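Local coordinates for phosphotriesterase family protein (Listeria monocytogenes serotype 4b str. H7858, PDB 3PNZ), which hydrolyses lactones, probably those of phosphorylated sugars, using a two-zinc centre in an amidohydrolase-fold barrel, at residues Lys168-Val173 with Ile198-Gln203; Ala176-Lys181 with Glu204-Glu209. All coordinates share one frame; numbering follows the deposited sequence.

Contact 1. Residues Lys168-Val173 with Ile198-Gln203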
loop_
_atom_site.group_PDB
_atom_site.type_symbol
_atom_site.label_atom_id
_atom_site.label_comp_id
_atom_site.label_asym_id
_atom_site.label_seq_id
_atom_site.Cartn_x
_atom_site.Cartn_y
_atom_site.Cartn_z
ATOM N N LYS A 168 2.101 19.479 0.979
ATOM C CA LYS A 168 0.834 19.797 1.634
ATOM C C LYS A 168 0.083 18.521 2.020
ATOM O O LYS A 168 -0.409 18.405 3.155
ATOM C CB LYS A 168 -0.025 20.662 0.710
ATOM C CG LYS A 168 -1.359 21.127 1.300
ATOM C CD LYS A 168 -2.178 21.839 0.208
ATOM C CE LYS A 168 -3.194 22.814 0.785
ATOM N NZ LYS A 168 -3.876 23.572 -0.302
ATOM N N THR A 169 -0.016 17.567 1.097
ATOM C CA THR A 169 -0.699 16.311 1.419
ATOM C C THR A 169 0.050 15.487 2.470
ATOM O O THR A 169 -0.577 14.806 3.280
ATOM C CB THR A 169 -1.031 15.438 0.183
ATOM O OG1 THR A 169 0.180 14.983 -0.435
ATOM C CG2 THR A 169 -1.868 16.217 -0.829
ATOM N N ILE A 170 1.378 15.541 2.468
ATOM C CA ILE A 170 2.125 14.829 3.502
ATOM C C ILE A 170 1.753 15.372 4.877
ATOM O O ILE A 170 1.497 14.609 5.806
ATOM C CB ILE A 170 3.661 14.941 3.333
ATOM C CG1 ILE A 170 4.093 14.399 1.964
ATOM C CG2 ILE A 170 4.369 14.198 4.476
ATOM C CD1 ILE A 170 5.612 14.457 1.745
ATOM N N ARG A 171 1.723 16.696 5.001
ATOM C CA ARG A 171 1.394 17.314 6.281
ATOM C C ARG A 171 -0.057 17.015 6.677
ATOM O O ARG A 171 -0.334 16.750 7.840
ATOM C CB ARG A 171 1.687 18.823 6.263
ATOM C CG ARG A 171 3.151 19.134 5.998
ATOM C CD ARG A 171 3.494 20.610 6.204
ATOM N NE ARG A 171 4.820 20.919 5.668
ATOM C CZ ARG A 171 5.957 20.727 6.325
ATOM N NH1 ARG A 171 5.945 20.232 7.556
ATOM N NH2 ARG A 171 7.115 21.037 5.754
ATOM N N ALA A 172 -0.968 17.018 5.706
ATOM C CA ALA A 172 -2.377 16.709 5.978
ATOM C C ALA A 172 -2.511 15.286 6.523
ATOM O O ALA A 172 -3.253 15.030 7.474
ATOM C CB ALA A 172 -3.213 16.873 4.716
ATOM N N VAL A 173 -1.778 14.361 5.916
ATOM C CA VAL A 173 -1.817 12.960 6.327
ATOM C C VAL A 173 -1.148 12.737 7.684
ATOM O O VAL A 173 -1.658 11.978 8.513
ATOM C CB VAL A 173 -1.186 12.060 5.248
ATOM C CG1 VAL A 173 -0.960 10.657 5.778
ATOM C CG2 VAL A 173 -2.083 12.044 4.020
ATOM N N ILE A 198 10.825 11.545 5.042
ATOM C CA ILE A 198 11.110 11.380 6.464
ATOM C C ILE A 198 11.359 12.722 7.157
ATOM O O ILE A 198 10.900 12.936 8.275
ATOM C CB ILE A 198 12.266 10.380 6.686
ATOM C CG1 ILE A 198 11.753 8.953 6.457
ATOM C CG2 ILE A 198 12.896 10.542 8.061
ATOM C CD1 ILE A 198 12.839 7.956 6.124
ATOM N N GLU A 199 12.060 13.637 6.491
ATOM C CA GLU A 199 12.313 14.940 7.099
ATOM C C GLU A 199 11.016 15.704 7.347
ATOM O O GLU A 199 10.859 16.355 8.379
ATOM C CB GLU A 199 13.270 15.775 6.249
ATOM C CG GLU A 199 14.724 15.375 6.416
ATOM C CD GLU A 199 15.151 15.345 7.878
ATOM O OE1 GLU A 199 14.839 16.311 8.612
ATOM O OE2 GLU A 199 15.797 14.356 8.291
ATOM N N ILE A 200 10.091 15.636 6.397
ATOM C CA ILE A 200 8.809 16.315 6.569
ATOM C C ILE A 200 8.030 15.692 7.721
ATOM O O ILE A 200 7.431 16.396 8.539
ATOM C CB ILE A 200 7.988 16.325 5.278
ATOM C CG1 ILE A 200 8.693 17.199 4.236
ATOM C CG2 ILE A 200 6.567 16.845 5.551
ATOM C CD1 ILE A 200 8.122 17.078 2.845
ATOM N N LEU A 201 8.051 14.368 7.792
ATOM C CA LEU A 201 7.360 13.674 8.878
ATOM C C LEU A 201 7.978 14.020 10.227
ATOM O O LEU A 201 7.267 14.142 11.222
ATOM C CB LEU A 201 7.374 12.166 8.645
ATOM C CG LEU A 201 6.543 11.732 7.436
ATOM C CD1 LEU A 201 6.716 10.246 7.172
ATOM C CD2 LEU A 201 5.073 12.079 7.641
ATOM N N LYS A 202 9.297 14.191 10.267
ATOM C CA LYS A 202 9.949 14.583 11.514
ATOM C C LYS A 202 9.514 15.980 11.947
ATOM O O LYS A 202 9.308 16.224 13.134
ATOM C CB LYS A 202 11.469 14.496 11.387
ATOM C CG LYS A 202 11.974 13.070 11.458
ATOM C CD LYS A 202 13.405 12.935 10.972
ATOM C CE LYS A 202 14.361 13.814 11.736
ATOM N NZ LYS A 202 15.723 13.727 11.127
ATOM N N GLN A 203 9.362 16.892 10.988
ATOM C CA GLN A 203 8.839 18.221 11.300
ATOM C C GLN A 203 7.431 18.133 11.875
ATOM O O GLN A 203 7.031 18.967 12.690
ATOM C CB GLN A 203 8.815 19.102 10.053
ATOM C CG GLN A 203 10.188 19.395 9.467
ATOM C CD GLN A 203 10.084 20.036 8.102
ATOM O OE1 GLN A 203 9.002 20.442 7.678
ATOM N NE2 GLN A 203 11.208 20.121 7.397
#

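Contact 2. Residues Ala176-Lys181 with Glu204-Glu209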
loop_
_atom_site.group_PDB
_atom_site.type_symbol
_atom_site.label_atom_id
_atom_site.label_comp_id
_atom_site.label_asym_id
_atom_site.label_seq_id
_atom_site.Cartn_x
_atom_site.Cartn_y
_atom_site.Cartn_z
ATOM N N ALA A 176 -3.574 13.806 10.134
ATOM C CA ALA A 176 -4.633 12.802 10.240
ATOM C C ALA A 176 -4.158 11.640 11.104
ATOM O O ALA A 176 -4.939 11.061 11.862
ATOM C CB ALA A 176 -5.078 12.317 8.860
ATOM N N HIS A 177 -2.878 11.288 11.002
ATOM C CA HIS A 177 -2.350 10.276 11.906
ATOM C C HIS A 177 -2.456 10.730 13.362
ATOM O O HIS A 177 -2.829 9.950 14.240
ATOM C CB HIS A 177 -0.892 9.924 11.639
ATOM C CG HIS A 177 -0.261 9.230 12.804
ATOM N ND1 HIS A 177 -0.414 7.880 13.032
ATOM C CD2 HIS A 177 0.443 9.714 13.854
ATOM C CE1 HIS A 177 0.197 7.556 14.158
ATOM N NE2 HIS A 177 0.721 8.651 14.679
ATOM N N HIS A 178 -2.092 11.975 13.633
ATOM C CA HIS A 178 -2.135 12.443 15.019
ATOM C C HIS A 178 -3.543 12.315 15.604
ATOM O O HIS A 178 -3.704 12.000 16.786
ATOM C CB HIS A 178 -1.611 13.867 15.147
ATOM C CG HIS A 178 -0.121 13.961 15.064
ATOM N ND1 HIS A 178 0.711 13.274 15.922
ATOM C CD2 HIS A 178 0.689 14.660 14.234
ATOM C CE1 HIS A 178 1.968 13.543 15.623
ATOM N NE2 HIS A 178 1.982 14.385 14.607
ATOM N N GLU A 179 -4.553 12.541 14.769
ATOM C CA GLU A 179 -5.951 12.462 15.214
ATOM C C GLU A 179 -6.485 11.031 15.375
ATOM O O GLU A 179 -7.251 10.761 16.306
ATOM C CB GLU A 179 -6.866 13.271 14.287
ATOM C CG GLU A 179 -6.582 14.779 14.290
ATOM C CD GLU A 179 -7.665 15.606 13.603
ATOM O OE1 GLU A 179 -8.648 15.022 13.098
ATOM O OE2 GLU A 179 -7.534 16.850 13.568
ATOM N N THR A 180 -6.079 10.122 14.488
ATOM C CA THR A 180 -6.661 8.773 14.421
ATOM C C THR A 180 -5.756 7.664 14.946
ATOM O O THR A 180 -6.241 6.596 15.331
ATOM C CB THR A 180 -7.013 8.393 12.972
ATOM O OG1 THR A 180 -5.806 8.333 12.189
ATOM C CG2 THR A 180 -7.983 9.403 12.371
ATOM N N LYS A 181 -4.449 7.926 14.924
ATOM C CA LYS A 181 -3.389 6.968 15.250
ATOM C C LYS A 181 -3.211 5.848 14.210
ATOM O O LYS A 181 -2.557 4.842 14.484
ATOM C CB LYS A 181 -3.547 6.386 16.661
ATOM C CG LYS A 181 -3.679 7.448 17.738
ATOM C CD LYS A 181 -2.443 8.328 17.808
ATOM C CE LYS A 181 -2.585 9.397 18.886
ATOM N NZ LYS A 181 -1.318 10.160 19.019
ATOM N N GLU A 204 6.678 17.131 11.430
ATOM C CA GLU A 204 5.307 16.935 11.886
ATOM C C GLU A 204 5.221 16.032 13.118
ATOM O O GLU A 204 4.133 15.596 13.503
ATOM C CB GLU A 204 4.428 16.379 10.751
ATOM C CG GLU A 204 4.271 17.340 9.551
ATOM C CD GLU A 204 3.411 18.568 9.875
ATOM O OE1 GLU A 204 2.473 18.438 10.695
ATOM O OE2 GLU A 204 3.670 19.665 9.310
ATOM N N ASN A 205 6.374 15.753 13.716
ATOM C CA ASN A 205 6.455 14.982 14.956
ATOM C C ASN A 205 5.874 13.576 14.853
ATOM O O ASN A 205 5.207 13.088 15.787
ATOM C CB ASN A 205 5.805 15.765 16.095
ATOM C CG ASN A 205 6.485 17.105 16.326
ATOM O OD1 ASN A 205 7.712 17.174 16.477
ATOM N ND2 ASN A 205 5.698 18.180 16.336
ATOM N N ILE A 206 6.154 12.921 13.729
ATOM C CA ILE A 206 5.702 11.550 13.480
ATOM C C ILE A 206 6.814 10.544 13.767
ATOM O O ILE A 206 7.872 10.577 13.137
ATOM C CB ILE A 206 5.260 11.372 11.996
ATOM C CG1 ILE A 206 4.091 12.302 11.648
ATOM C CG2 ILE A 206 4.914 9.909 11.700
ATOM C CD1 ILE A 206 2.755 11.901 12.253
ATOM N N PRO A 207 6.590 9.639 14.734
ATOM C CA PRO A 207 7.555 8.553 14.921
ATOM C C PRO A 207 7.687 7.720 13.643
ATOM O O PRO A 207 6.683 7.257 13.096
ATOM C CB PRO A 207 6.928 7.715 16.045
ATOM C CG PRO A 207 6.037 8.695 16.788
ATOM C CD PRO A 207 5.475 9.580 15.693
ATOM N N LEU A 208 8.915 7.517 13.179
ATOM C CA LEU A 208 9.116 6.931 11.857
ATOM C C LEU A 208 8.766 5.449 11.784
ATOM O O LEU A 208 8.538 4.905 10.691
ATOM C CB LEU A 208 10.542 7.209 11.358
ATOM C CG LEU A 208 10.777 8.726 11.274
ATOM C CD1 LEU A 208 12.237 9.066 11.064
ATOM C CD2 LEU A 208 9.896 9.326 10.185
ATOM N N GLU A 209 8.693 4.783 12.939
ATOM C CA GLU A 209 8.288 3.388 12.935
ATOM C C GLU A 209 6.785 3.251 12.674
ATOM O O GLU A 209 6.273 2.139 12.560
ATOM C CB GLU A 209 8.687 2.682 14.240
ATOM C CG GLU A 209 7.935 3.165 15.468
ATOM C CD GLU A 209 8.622 4.308 16.205
ATOM O OE1 GLU A 209 8.360 4.467 17.418
ATOM O OE2 GLU A 209 9.417 5.060 15.599
#

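Contact 1. Residues Lys168-Val173 with Ile198-Gln203
Ile170 and Ile200 meet at the heart of this helix pair, their side chains crossing at about a right angle and touching through Ile170 CG2 and Ile200 CG2, 3.6 Å apart. CG2 stands anti to the backbone N in both (chi1 -58° in Ile170), which carries it into the interface. Toward the helix N-terminal ends the long branches touch as well, CD1 of Ile170 lying 3.8 Å from CD1 of Ile200. Leu201 adds CD2, 3.9 Å from Ile170 CG2. This buried, wholly apolar part continues inward: Ile170 rests on Phe155 and Leu201 on Leu211 of strand 211-213. Helices 164-180 and 194-203 neighbour each other on the outside of the TIM barrel, and their segments run 9.8 Å apart at closest approach, inclined at -46°.

Toward solvent the apolar packing ends on a flat polar group: Ile200 CG2 sits over the centre of one face of the Arg171 guanidinium, 3.9 Å above its plane. At the edge, OE1 of exposed Gln203 accepts two hydrogen bonds, from Arg171 NH2 at 2.8 Å and, more bent, from Arg171 NH1 at 3.1 Å. Amide and guanidinium are nearly coplanar, 14° apart. Glu167 and Glu204 form salt bridges with the same nitrogens, NH2 and NH1 respectively. With two carboxylates and an amide oxygen round it, the guanidinium is fixed in its rotation and its charge probably well stabilised.

Contact 2. Residues Ala176-Lys181 with Glu204-Glu209
The His178 ring carries Ile206 CD1 over one face and two backbone oxygens along its edge. Ile206 CD1 makes a CH-pi contact, 3.9 Å from the centroid of the His178 ring and 29° off the normal, leaning toward NE2. At the edge, His178 NE2 donates to Glu204 O in a short, nearly straight bond of 2.7 Å (N-H...O 173°); the acceptor lies close to the ring plane and the donor almost in line with the carbonyl bond. Asn205 O stands beside it, 3.3 Å from His178 CE1. His177 CD2 lies 3.6 Å from the same Ile206 CD1, the ring meeting it obliquely. With CG anti to the backbone N (chi1 162°), His177 turns its ring inward, where ND1 is hydrogen-bonded to Ala182 O.

The carbonyl that His178 takes belongs to Glu204, the first residue beyond helix 194-203, which finishes in a Schellman motif: Asn205, with positive phi, is the C-prime residue, Ile206 N returns to Leu201 O and Asn205 N to Lys202 O. One histidine of helix 164-180 binds the turn that leads into barrel strand 211-213. Helix 164-180 ends close by, where Ala176 O accepts from Thr180 N, 3.0 Å away, and Thr180 OG1, 2.9 Å away, from opposite faces of the carbonyl plane. Beyond Ile206 lies Ile184 of strand 184-186, which touches His177 as well.

Overall arrangement
From the N terminus, helix 164-180 supplies 168-173 and then 176-181; the chain next runs through strand 184-186 and enters helix 194-203, whose last turns give 198-203, followed directly by 204-209. Contact 1 closes the loop from 173 to 198 and contact 2 that from 181 to 204. The segments alternate, so the contacts cross rather than nest, the order along helix 164-180 matching the order along 198-209. The centres of the two contacts are about 9 Å apart. Packing of Ile198 and Lys202 on Leu208 joins them, beside the Arg171-Glu204 bridge. Together they tie two consecutive beta-alpha units of the barrel on its outer layer.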